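Homocysteine S-methyltransferase (Escherichia coli, PDB 5DML) catalyses the transfer of a methyl group from S-methylmethionine, or less efficiently from S-adenosylmethionine, to homocysteine, producing methionine. Local coordinates at residues Leu18-Met23 / Glu53-Tyr58; Leu7-Asp12 / Ala113-Val118; Leu170-Glu175 / Leu203-Pro208; Phe195-Ser200 / Leu225-Ile230. All coordinates share one frame; numbering follows the deposited sequence.

Contact 1: Leu18-Met23 / Glu53-Tyr58; sequences LLDGAM and EVHLDY
Tyr58, His55 and Val54 on one side of helix 48-61 receive the loop Asp20-Met23, which leaves strand 17-18, in a contact built from ring faces, one direct hydrogen bond and a water bridge. Tyr58 lies flat beneath the loop. Asp20 CB rests over its ring, 3.9 Å from the centroid, and Gly21 N sits above the same face near CE1. The phenol reaches on past Gly21 and Tyr58 OH donates to Ala22 O at 2.5 Å, a short bond in which the donor stands 18° off the carbonyl plane. A beta carbon on Gly21 would run into that hydroxyl, which suits this place to glycine. The loop stands at the C-terminal end of the first strand of a TIM barrel, the end where such barrels carry their active sites, and Ala22 is about 6 Å, side chain to side chain, from Cys295 and Cys296, both predicted zinc ligands. With a phenylalanine at Tyr58 the ring could still lie under Asp20, but Ala22 O would probably lose its mate and the loop beside these cysteines be less firmly held. Met23 is extended as far as SD and then bends (chi3 -110°), which lays CE over the face of the His55 ring, 3.5 Å from its centroid. Met23 CG meanwhile packs on Val54 CG1 at 3.6 Å. At the ring's edge, a water 2.6 Å from His55 ND1 donates to Asp20 OD2, also 2.6 Å away; that oxygen accepts from Ile67 N as well, so the carboxylate ties loop, helix and strand 65-67 together.

Contact 2: Leu7-Asp12 / Ala113-Val118; sequences LRALLD and AGTLLV
Leu10 sets its forked end over the backbone carbonyl of Thr115: CD1 and CD2 each stand 3.7 Å from Thr115 O. The Thr115 methyl adds to this from its own side, CG2 lying 4.1 Å from Leu10 CD1, because chi1 of -76° swings CG2 opposite the backbone N and beside the carbonyl. Two residues further on, Leu117 points the same way, and its CD1 is shared: Leu7 CD2 meets it at 4.1 Å, the two side chains crossing at about a right angle, while Leu10 CD1 approaches it at 4.4 Å. Ala9, small enough for the outer margin, comes near Thr115 only loosely. Behind this layer, Leu7 also packs on Leu17 of strand 17-18 and on Val223 and Ala224 of strand 222-228. Leu117 belongs to strand 117-122 and is fixed by backbone bonds to Gln64 and Ala66, with Tyr59 OH bonded to its carbonyl. The short helix 8-11 thus covers the N-terminal end of the barrel, touching the beginnings of several strands. Branched leucines suit such a cover, since the two methyls of one side chain can meet different neighbours. Joined by van der Waals contacts, methyl to methyl and methyl to carbonyl, helix and strand owe their fit to shape and probably to the exclusion of water.

Contact 3: Leu170-Glu175 / Leu203-Pro208; sequences LPNFSE and LSDGTP
An Asx turn beside a helix N-terminus organises this contact, with Asp205 serving both its own loop and the chain opposite. Asp205 OD2 takes the N-H of Phe173, in the first turn of helix 173-182, at 2.8 Å and an angle of 169°, the donor coming from above the carboxylate plane. Asp205 OD1 works inward: Thr207 N donates to it at 2.6 Å, which closes the Asx turn, and Thr207 OG1 adds a second bond at 2.5 Å. With chi1 at 75°, CG stands between the backbone N and the carbonyl, folding the carboxylate back over its own backbone, whose Asp205 N donates to Pro171 O at 3.2 Å. Putting an alanine at Asp205 removes three acceptor bonds and is likely to leave Phe173 N without its mate and the Thr207 hydroxyl free to turn. A negative charge here probably also gains from the positive end of helix 173-182. That helix is capped by Asn172, whose OD1 accepts from Glu175 N at 2.8 Å and more weakly from Ser174 N. Apolar groups fill in around the bonds: Thr207 CG2 sits over a face of the Phe173 ring, 4.0 Å from the centroid, and Leu203 CG presses on Pro171 O at 3.4 Å. Gly206 takes a positive phi, where a beta carbon would jam against the preceding carbonyl. Pro171 CB meets Ser204 CB at 3.6 Å, while Ser204 OG turns to Thr196. Phe173 and Leu203 both pack on Val212 of helix 209-217, and Leu170 and Leu203 both lie against Phe195 of strand 191-197.

Contact 4: Phe195-Ser200 / Leu225-Ile230; sequences FTLRDS and LGINCI
A single parallel bridge, Phe195 with Ile227, is all that pairs these two segments, and Phe195 uses both its own N-H and its own carbonyl in it. Phe195 N donates to Gly226 O at 3.0 Å, and Phe195 O accepts weakly from Asn228 N at 3.4 Å. Gly226 O also lies 3.2 Å from Phe195 CD2, approaching the ring obliquely, while the next ring atom, Phe195 CE2, touches Leu225 CD1 at 4.2 Å. Beyond the bridge, Leu197 CD1 rests on Ile227 CG2 at 3.9 Å, the side chains crossing at about a right angle, and both pack on Ala238 of helix 235-242. The strands are neighbours in the TIM barrel, 191-197 and 222-228 being joined in sequence through helix 209-217, a beta-alpha-beta crossover. Phe195 and Ile227 face the surrounding helices, which suits large apolar side chains; Phe195 meets Val212 and Leu216. Asn228 alternates to the barrel interior. Its CG stands between the backbone N and the carbonyl (chi1 74°), which turns the amide across strand 191-197; OD1 accepts from Ser194 OG of that strand and from Thr169 N of strand 164-170, the next one over, which satisfies this buried oxygen. Thr196 CG2 lies 3.9 Å from Asn228 O; its hydroxyl is bonded to Glu134 O. Where strand 222-228 ends, Cys229 takes a left-handed backbone conformation. It is a predicted zinc ligand together with Cys295 and Cys296, but here Cys229 SG forms a disulfide with Cys295 SG, consistent with an oxidised site lacking its metal.

How the contacts relate
All four contacts belong to one TIM barrel. Contact 2 spans contact 1 in sequence, its outer segments bracketing both of that contact's segments, and their centres are 16 Å apart. Contact 2 covers the N-terminal end of the strands; contacts 1, 3 and 4 involve loops at the C-terminal end. Contacts 3 and 4 come later and interleave, 170-175, 195-200, 203-208, 225-230, with centres 10 Å apart; they touch through Ser204 O and Arg198 NE, 3.1 Å apart, a probable hydrogen bond. The centres of contacts 3 and 1 are about 28 Å apart, on opposite sides of the chain's centre. Contact 4 holds one predicted zinc cysteine and contact 1, its centre 21 Å away, lies near the other two, so the site draws on distant parts of the sequence.

Contact 1: Leu18-Met23 / Glu53-Tyr58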
# COMPACT_ATOMS: atom_id res chain seq x y z
N LEU A 18 -2.83 3.27 -12.01
CA LEU A 18 -1.62 3.66 -11.35
C LEU A 18 -1.72 4.04 -9.91
O LEU A 18 -2.56 4.78 -9.54
CB LEU A 18 -0.97 4.80 -12.10
CG LEU A 18 -0.65 4.60 -13.57
CD1 LEU A 18 -0.14 5.88 -14.16
CD2 LEU A 18 0.34 3.49 -13.79
N LEU A 19 -0.80 3.53 -9.12
CA LEU A 19 -0.71 3.87 -7.71
C LEU A 19 0.25 5.04 -7.60
O LEU A 19 0.66 5.58 -8.61
CB LEU A 19 -0.22 2.68 -6.88
CG LEU A 19 -0.93 1.35 -7.16
CD1 LEU A 19 -0.48 0.27 -6.17
CD2 LEU A 19 -2.44 1.55 -7.12
N ASP A 20 0.61 5.44 -6.39
CA ASP A 20 1.56 6.53 -6.24
C ASP A 20 2.96 5.96 -6.02
O ASP A 20 3.35 4.98 -6.66
CB ASP A 20 1.15 7.46 -5.10
CG ASP A 20 0.81 6.71 -3.81
OD1 ASP A 20 1.03 5.48 -3.75
OD2 ASP A 20 0.33 7.35 -2.86
N GLY A 21 3.72 6.58 -5.12
CA GLY A 21 5.07 6.13 -4.85
C GLY A 21 5.51 6.60 -3.49
O GLY A 21 4.70 7.03 -2.68
N ALA A 22 6.81 6.52 -3.22
CA ALA A 22 7.29 6.82 -1.87
C ALA A 22 6.91 8.24 -1.51
O ALA A 22 6.85 9.12 -2.37
CB ALA A 22 8.79 6.61 -1.76
N MET A 23 6.62 8.45 -0.24
CA MET A 23 6.29 9.77 0.25
C MET A 23 7.48 10.44 0.90
O MET A 23 7.60 11.66 0.88
CB MET A 23 5.16 9.70 1.26
CG MET A 23 4.61 11.07 1.50
SD MET A 23 3.16 11.11 2.51
CE MET A 23 1.95 11.58 1.28
N GLU A 53 0.17 17.81 0.09
CA GLU A 53 0.81 18.29 -1.14
C GLU A 53 1.52 17.17 -1.87
O GLU A 53 1.45 17.07 -3.09
CB GLU A 53 1.79 19.43 -0.85
CG GLU A 53 1.13 20.71 -0.36
CD GLU A 53 2.14 21.71 0.22
OE1 GLU A 53 3.35 21.40 0.23
OE2 GLU A 53 1.71 22.80 0.66
N VAL A 54 2.12 16.24 -1.14
CA VAL A 54 2.69 15.07 -1.79
C VAL A 54 1.63 14.23 -2.51
O VAL A 54 1.83 13.81 -3.64
CB VAL A 54 3.43 14.20 -0.80
CG1 VAL A 54 3.86 12.90 -1.46
CG2 VAL A 54 4.63 14.96 -0.25
N HIS A 55 0.48 14.02 -1.87
CA HIS A 55 -0.60 13.30 -2.53
C HIS A 55 -1.02 14.01 -3.81
O HIS A 55 -1.14 13.39 -4.87
CB HIS A 55 -1.81 13.14 -1.60
CG HIS A 55 -1.58 12.22 -0.44
ND1 HIS A 55 -1.04 10.97 -0.58
CD2 HIS A 55 -1.84 12.38 0.89
CE1 HIS A 55 -0.99 10.38 0.61
NE2 HIS A 55 -1.46 11.21 1.51
N LEU A 56 -1.24 15.32 -3.72
CA LEU A 56 -1.57 16.13 -4.89
C LEU A 56 -0.54 16.01 -6.03
O LEU A 56 -0.90 15.88 -7.20
CB LEU A 56 -1.75 17.59 -4.47
CG LEU A 56 -2.21 18.61 -5.52
CD1 LEU A 56 -3.35 18.08 -6.35
CD2 LEU A 56 -2.60 19.92 -4.85
N ASP A 57 0.73 15.97 -5.70
CA ASP A 57 1.73 15.84 -6.74
C ASP A 57 1.68 14.51 -7.42
O ASP A 57 1.73 14.44 -8.59
CB ASP A 57 3.11 16.09 -6.21
N TYR A 58 1.49 13.41 -6.72
CA TYR A 58 1.31 12.12 -7.39
C TYR A 58 0.09 12.08 -8.31
O TYR A 58 0.16 11.59 -9.43
CB TYR A 58 1.24 11.00 -6.35
CG TYR A 58 2.61 10.55 -5.93
CD1 TYR A 58 3.40 9.79 -6.79
CD2 TYR A 58 3.13 10.89 -4.68
CE1 TYR A 58 4.65 9.37 -6.42
CE2 TYR A 58 4.39 10.48 -4.32
CZ TYR A 58 5.14 9.72 -5.19
OH TYR A 58 6.40 9.32 -4.84
O HOH W 1 -0.01 9.94 -2.72

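Contact 2: Leu7-Asp12 / Ala113-Val118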
# COMPACT_ATOMS: atom_id res chain seq x y z
N LEU A 7 -12.40 -1.01 -7.59
CA LEU A 7 -11.53 -1.17 -8.75
C LEU A 7 -12.35 -1.38 -10.02
O LEU A 7 -11.85 -1.18 -11.12
CB LEU A 7 -10.58 -2.35 -8.57
CG LEU A 7 -9.64 -2.34 -7.37
CD1 LEU A 7 -8.81 -3.60 -7.39
CD2 LEU A 7 -8.74 -1.10 -7.39
N ARG A 8 -13.61 -1.78 -9.86
CA ARG A 8 -14.44 -2.14 -11.00
C ARG A 8 -14.66 -0.95 -11.92
O ARG A 8 -14.77 -1.09 -13.14
CB ARG A 8 -15.77 -2.71 -10.54
N ALA A 9 -14.74 0.24 -11.33
CA ALA A 9 -14.98 1.44 -12.11
C ALA A 9 -13.86 1.67 -13.11
O ALA A 9 -14.11 1.94 -14.28
CB ALA A 9 -15.14 2.66 -11.19
N LEU A 10 -12.62 1.54 -12.64
CA LEU A 10 -11.46 1.82 -13.46
C LEU A 10 -11.04 0.65 -14.34
O LEU A 10 -10.69 0.84 -15.50
CB LEU A 10 -10.28 2.27 -12.58
CG LEU A 10 -10.40 3.68 -12.02
CD1 LEU A 10 -9.60 3.82 -10.74
CD2 LEU A 10 -9.93 4.71 -13.04
N LEU A 11 -11.07 -0.56 -13.79
CA LEU A 11 -10.57 -1.71 -14.54
C LEU A 11 -11.55 -2.21 -15.63
O LEU A 11 -11.18 -3.02 -16.47
CB LEU A 11 -10.21 -2.85 -13.58
CG LEU A 11 -9.10 -2.52 -12.59
CD1 LEU A 11 -8.67 -3.74 -11.80
CD2 LEU A 11 -7.88 -1.89 -13.29
N ASP A 12 -12.79 -1.71 -15.61
CA ASP A 12 -13.55 -2.10 -16.80
C ASP A 12 -13.58 -0.94 -17.80
O ASP A 12 -14.40 -0.91 -18.71
CB ASP A 12 -14.98 -2.51 -16.43
CG ASP A 12 -15.04 -3.43 -15.23
OD1 ASP A 12 -14.08 -4.19 -15.00
OD2 ASP A 12 -16.06 -3.38 -14.50
N ALA A 113 -10.76 14.24 -14.66
CA ALA A 113 -9.67 13.35 -14.24
C ALA A 113 -10.14 11.90 -14.09
O ALA A 113 -9.31 10.97 -14.04
CB ALA A 113 -9.06 13.87 -12.96
N GLY A 114 -11.45 11.70 -14.02
CA GLY A 114 -11.98 10.37 -13.82
C GLY A 114 -11.99 9.97 -12.36
O GLY A 114 -11.87 10.81 -11.48
N THR A 115 -12.15 8.68 -12.09
CA THR A 115 -12.25 8.19 -10.72
C THR A 115 -10.87 8.07 -10.08
O THR A 115 -9.95 7.48 -10.65
CB THR A 115 -12.98 6.83 -10.67
OG1 THR A 115 -14.39 7.04 -10.84
CG2 THR A 115 -12.75 6.12 -9.34
N LEU A 116 -10.73 8.66 -8.89
CA LEU A 116 -9.49 8.62 -8.14
C LEU A 116 -9.76 7.99 -6.79
O LEU A 116 -10.78 8.29 -6.15
CB LEU A 116 -8.90 10.02 -7.97
CG LEU A 116 -8.52 10.85 -9.22
CD1 LEU A 116 -8.10 12.24 -8.81
CD2 LEU A 116 -7.42 10.19 -10.05
N LEU A 117 -8.84 7.13 -6.34
CA LEU A 117 -9.04 6.32 -5.16
C LEU A 117 -8.11 6.70 -4.02
O LEU A 117 -7.05 7.28 -4.23
CB LEU A 117 -8.86 4.84 -5.51
CG LEU A 117 -9.98 4.23 -6.34
CD1 LEU A 117 -9.77 2.73 -6.52
CD2 LEU A 117 -11.33 4.51 -5.68
N VAL A 118 -8.51 6.35 -2.80
CA VAL A 118 -7.66 6.50 -1.63
C VAL A 118 -7.55 5.18 -0.90
O VAL A 118 -8.55 4.65 -0.39
CB VAL A 118 -8.20 7.57 -0.66
CG1 VAL A 118 -7.33 7.64 0.58
CG2 VAL A 118 -8.27 8.92 -1.36

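Contact 3: Leu170-Glu175 / Leu203-Pro208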
# COMPACT_ATOMS: atom_id res chain seq x y z
N LEU A 170 3.83 -7.33 3.19
CA LEU A 170 3.51 -8.43 4.11
C LEU A 170 4.39 -9.68 3.93
O LEU A 170 4.31 -10.34 2.91
CB LEU A 170 2.05 -8.83 3.94
CG LEU A 170 1.01 -7.73 4.16
CD1 LEU A 170 -0.36 -8.20 3.73
CD2 LEU A 170 1.00 -7.28 5.62
N PRO A 171 5.19 -10.02 4.95
CA PRO A 171 6.10 -11.16 4.87
C PRO A 171 5.56 -12.46 5.50
O PRO A 171 6.01 -13.56 5.16
CB PRO A 171 7.30 -10.67 5.66
CG PRO A 171 6.68 -9.82 6.74
CD PRO A 171 5.41 -9.24 6.19
N ASN A 172 4.58 -12.34 6.39
CA ASN A 172 4.20 -13.44 7.25
C ASN A 172 2.82 -14.03 6.95
O ASN A 172 1.80 -13.34 6.98
CB ASN A 172 4.26 -12.97 8.70
CG ASN A 172 3.97 -14.06 9.66
OD1 ASN A 172 2.81 -14.36 9.95
ND2 ASN A 172 5.02 -14.68 10.17
N PHE A 173 2.81 -15.33 6.66
CA PHE A 173 1.60 -16.02 6.26
C PHE A 173 0.54 -16.05 7.38
O PHE A 173 -0.66 -16.02 7.10
CB PHE A 173 1.94 -17.44 5.83
CG PHE A 173 0.76 -18.23 5.35
CD1 PHE A 173 0.04 -17.83 4.24
CD2 PHE A 173 0.37 -19.38 6.00
CE1 PHE A 173 -1.06 -18.56 3.79
CE2 PHE A 173 -0.72 -20.11 5.56
CZ PHE A 173 -1.43 -19.69 4.44
N SER A 174 0.98 -16.12 8.63
CA SER A 174 0.02 -16.16 9.73
C SER A 174 -0.66 -14.82 9.89
O SER A 174 -1.85 -14.74 10.22
CB SER A 174 0.70 -16.55 11.04
OG SER A 174 1.22 -17.86 10.94
N GLU A 175 0.12 -13.77 9.65
CA GLU A 175 -0.38 -12.41 9.74
C GLU A 175 -1.36 -12.14 8.62
O GLU A 175 -2.36 -11.44 8.79
CB GLU A 175 0.78 -11.42 9.70
CG GLU A 175 0.38 -9.98 9.93
CD GLU A 175 1.57 -9.06 9.87
OE1 GLU A 175 2.55 -9.37 9.14
OE2 GLU A 175 1.53 -8.02 10.56
N LEU A 203 6.88 -16.41 -0.17
CA LEU A 203 6.81 -15.32 0.78
C LEU A 203 8.13 -15.23 1.53
O LEU A 203 8.88 -16.21 1.60
CB LEU A 203 5.65 -15.55 1.74
CG LEU A 203 4.70 -14.42 2.11
CD1 LEU A 203 4.11 -13.79 0.86
CD2 LEU A 203 3.59 -14.99 3.00
N SER A 204 8.42 -14.06 2.10
CA SER A 204 9.62 -13.88 2.89
C SER A 204 9.77 -14.97 3.95
O SER A 204 10.87 -15.50 4.13
CB SER A 204 9.63 -12.51 3.55
OG SER A 204 9.96 -11.49 2.62
N ASP A 205 8.68 -15.33 4.62
CA ASP A 205 8.75 -16.31 5.71
C ASP A 205 9.00 -17.74 5.23
O ASP A 205 9.30 -18.62 6.03
CB ASP A 205 7.46 -16.27 6.55
CG ASP A 205 6.25 -16.93 5.87
OD1 ASP A 205 6.37 -17.50 4.76
OD2 ASP A 205 5.16 -16.90 6.47
N GLY A 206 8.85 -17.98 3.93
CA GLY A 206 9.09 -19.29 3.34
C GLY A 206 7.89 -19.90 2.65
O GLY A 206 8.04 -20.76 1.78
N THR A 207 6.69 -19.45 3.02
CA THR A 207 5.45 -20.01 2.52
C THR A 207 5.36 -19.96 1.00
O THR A 207 5.47 -18.89 0.42
CB THR A 207 4.24 -19.25 3.09
OG1 THR A 207 4.40 -19.07 4.50
CG2 THR A 207 2.94 -19.99 2.79
N PRO A 208 5.17 -21.11 0.35
CA PRO A 208 4.93 -21.11 -1.09
C PRO A 208 3.75 -20.22 -1.48
O PRO A 208 2.68 -20.31 -0.86
CB PRO A 208 4.65 -22.58 -1.42
CG PRO A 208 4.55 -23.28 -0.12
CD PRO A 208 5.29 -22.47 0.89

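Contact 4: Phe195-Ser200 / Leu225-Ile230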
# COMPACT_ATOMS: atom_id res chain seq x y z
N PHE A 195 2.87 -8.42 -0.99
CA PHE A 195 3.83 -9.20 -0.21
C PHE A 195 5.29 -8.87 -0.47
O PHE A 195 5.67 -8.51 -1.58
CB PHE A 195 3.63 -10.69 -0.50
CG PHE A 195 2.19 -11.12 -0.58
CD1 PHE A 195 1.36 -11.04 0.53
CD2 PHE A 195 1.68 -11.64 -1.76
CE1 PHE A 195 0.03 -11.45 0.44
CE2 PHE A 195 0.36 -12.05 -1.85
CZ PHE A 195 -0.46 -11.95 -0.75
N THR A 196 6.13 -9.02 0.56
CA THR A 196 7.56 -9.09 0.33
C THR A 196 7.93 -10.55 0.15
O THR A 196 7.31 -11.43 0.73
CB THR A 196 8.40 -8.49 1.47
OG1 THR A 196 8.18 -9.23 2.68
CG2 THR A 196 8.03 -7.04 1.68
N LEU A 197 8.95 -10.80 -0.67
CA LEU A 197 9.32 -12.16 -1.06
C LEU A 197 10.71 -12.57 -0.58
O LEU A 197 11.53 -11.72 -0.20
CB LEU A 197 9.25 -12.29 -2.59
CG LEU A 197 7.85 -12.15 -3.17
CD1 LEU A 197 7.85 -12.48 -4.65
CD2 LEU A 197 6.87 -13.04 -2.41
N ARG A 198 10.96 -13.87 -0.59
CA ARG A 198 12.23 -14.55 -0.32
C ARG A 198 12.82 -14.94 -1.66
O ARG A 198 14.03 -15.14 -1.78
CB ARG A 198 12.04 -15.76 0.60
CG ARG A 198 12.96 -16.94 0.31
CD ARG A 198 12.77 -18.09 1.31
NE ARG A 198 12.63 -17.64 2.69
CZ ARG A 198 12.85 -18.39 3.76
NH1 ARG A 198 13.22 -19.66 3.63
NH2 ARG A 198 12.70 -17.89 4.98
N ASP A 199 11.91 -15.23 -2.56
CA ASP A 199 12.23 -15.66 -3.89
C ASP A 199 11.01 -15.53 -4.72
O ASP A 199 10.00 -15.13 -4.24
CB ASP A 199 12.83 -17.07 -3.97
CG ASP A 199 11.90 -18.14 -3.50
OD1 ASP A 199 12.07 -18.54 -2.37
OD2 ASP A 199 11.04 -18.60 -4.24
N SER A 200 11.10 -15.87 -5.97
CA SER A 200 10.07 -15.91 -6.96
C SER A 200 8.79 -16.64 -6.59
O SER A 200 7.76 -16.41 -7.18
CB SER A 200 10.66 -16.42 -8.26
OG SER A 200 9.74 -16.96 -9.15
N LEU A 225 -4.14 -8.74 -5.49
CA LEU A 225 -2.93 -9.03 -4.73
C LEU A 225 -1.68 -8.96 -5.60
O LEU A 225 -1.77 -8.91 -6.82
CB LEU A 225 -3.03 -10.41 -4.07
CG LEU A 225 -3.22 -11.62 -4.97
CD1 LEU A 225 -1.87 -12.17 -5.41
CD2 LEU A 225 -4.06 -12.71 -4.27
N GLY A 226 -0.51 -8.96 -4.96
CA GLY A 226 0.74 -8.91 -5.69
C GLY A 226 1.93 -8.65 -4.81
O GLY A 226 2.00 -9.18 -3.71
N ILE A 227 2.86 -7.82 -5.28
CA ILE A 227 4.12 -7.60 -4.58
C ILE A 227 4.54 -6.13 -4.52
O ILE A 227 4.18 -5.33 -5.38
CB ILE A 227 5.25 -8.40 -5.24
CG1 ILE A 227 5.33 -8.08 -6.72
CG2 ILE A 227 5.01 -9.91 -5.05
CD1 ILE A 227 6.38 -8.87 -7.46
N ASN A 228 5.29 -5.77 -3.48
CA ASN A 228 5.74 -4.39 -3.30
C ASN A 228 6.97 -4.30 -2.39
O ASN A 228 7.25 -5.21 -1.62
CB ASN A 228 4.60 -3.53 -2.75
CG ASN A 228 4.31 -3.79 -1.28
OD1 ASN A 228 3.80 -4.85 -0.92
ND2 ASN A 228 4.60 -2.82 -0.43
N CYS A 229 7.70 -3.20 -2.51
CA CYS A 229 9.02 -3.02 -1.89
C CYS A 229 9.98 -4.15 -2.23
O CYS A 229 10.90 -4.46 -1.47
CB CYS A 229 8.88 -2.87 -0.38
SG CYS A 229 8.08 -1.32 0.06
N ILE A 230 9.77 -4.74 -3.39
CA ILE A 230 10.64 -5.77 -3.93
C ILE A 230 11.64 -5.06 -4.84
O ILE A 230 11.33 -4.00 -5.39
CB ILE A 230 9.80 -6.83 -4.70
CG1 ILE A 230 10.70 -7.98 -5.13
CG2 ILE A 230 9.17 -6.27 -5.93
CD1 ILE A 230 10.09 -8.84 -6.21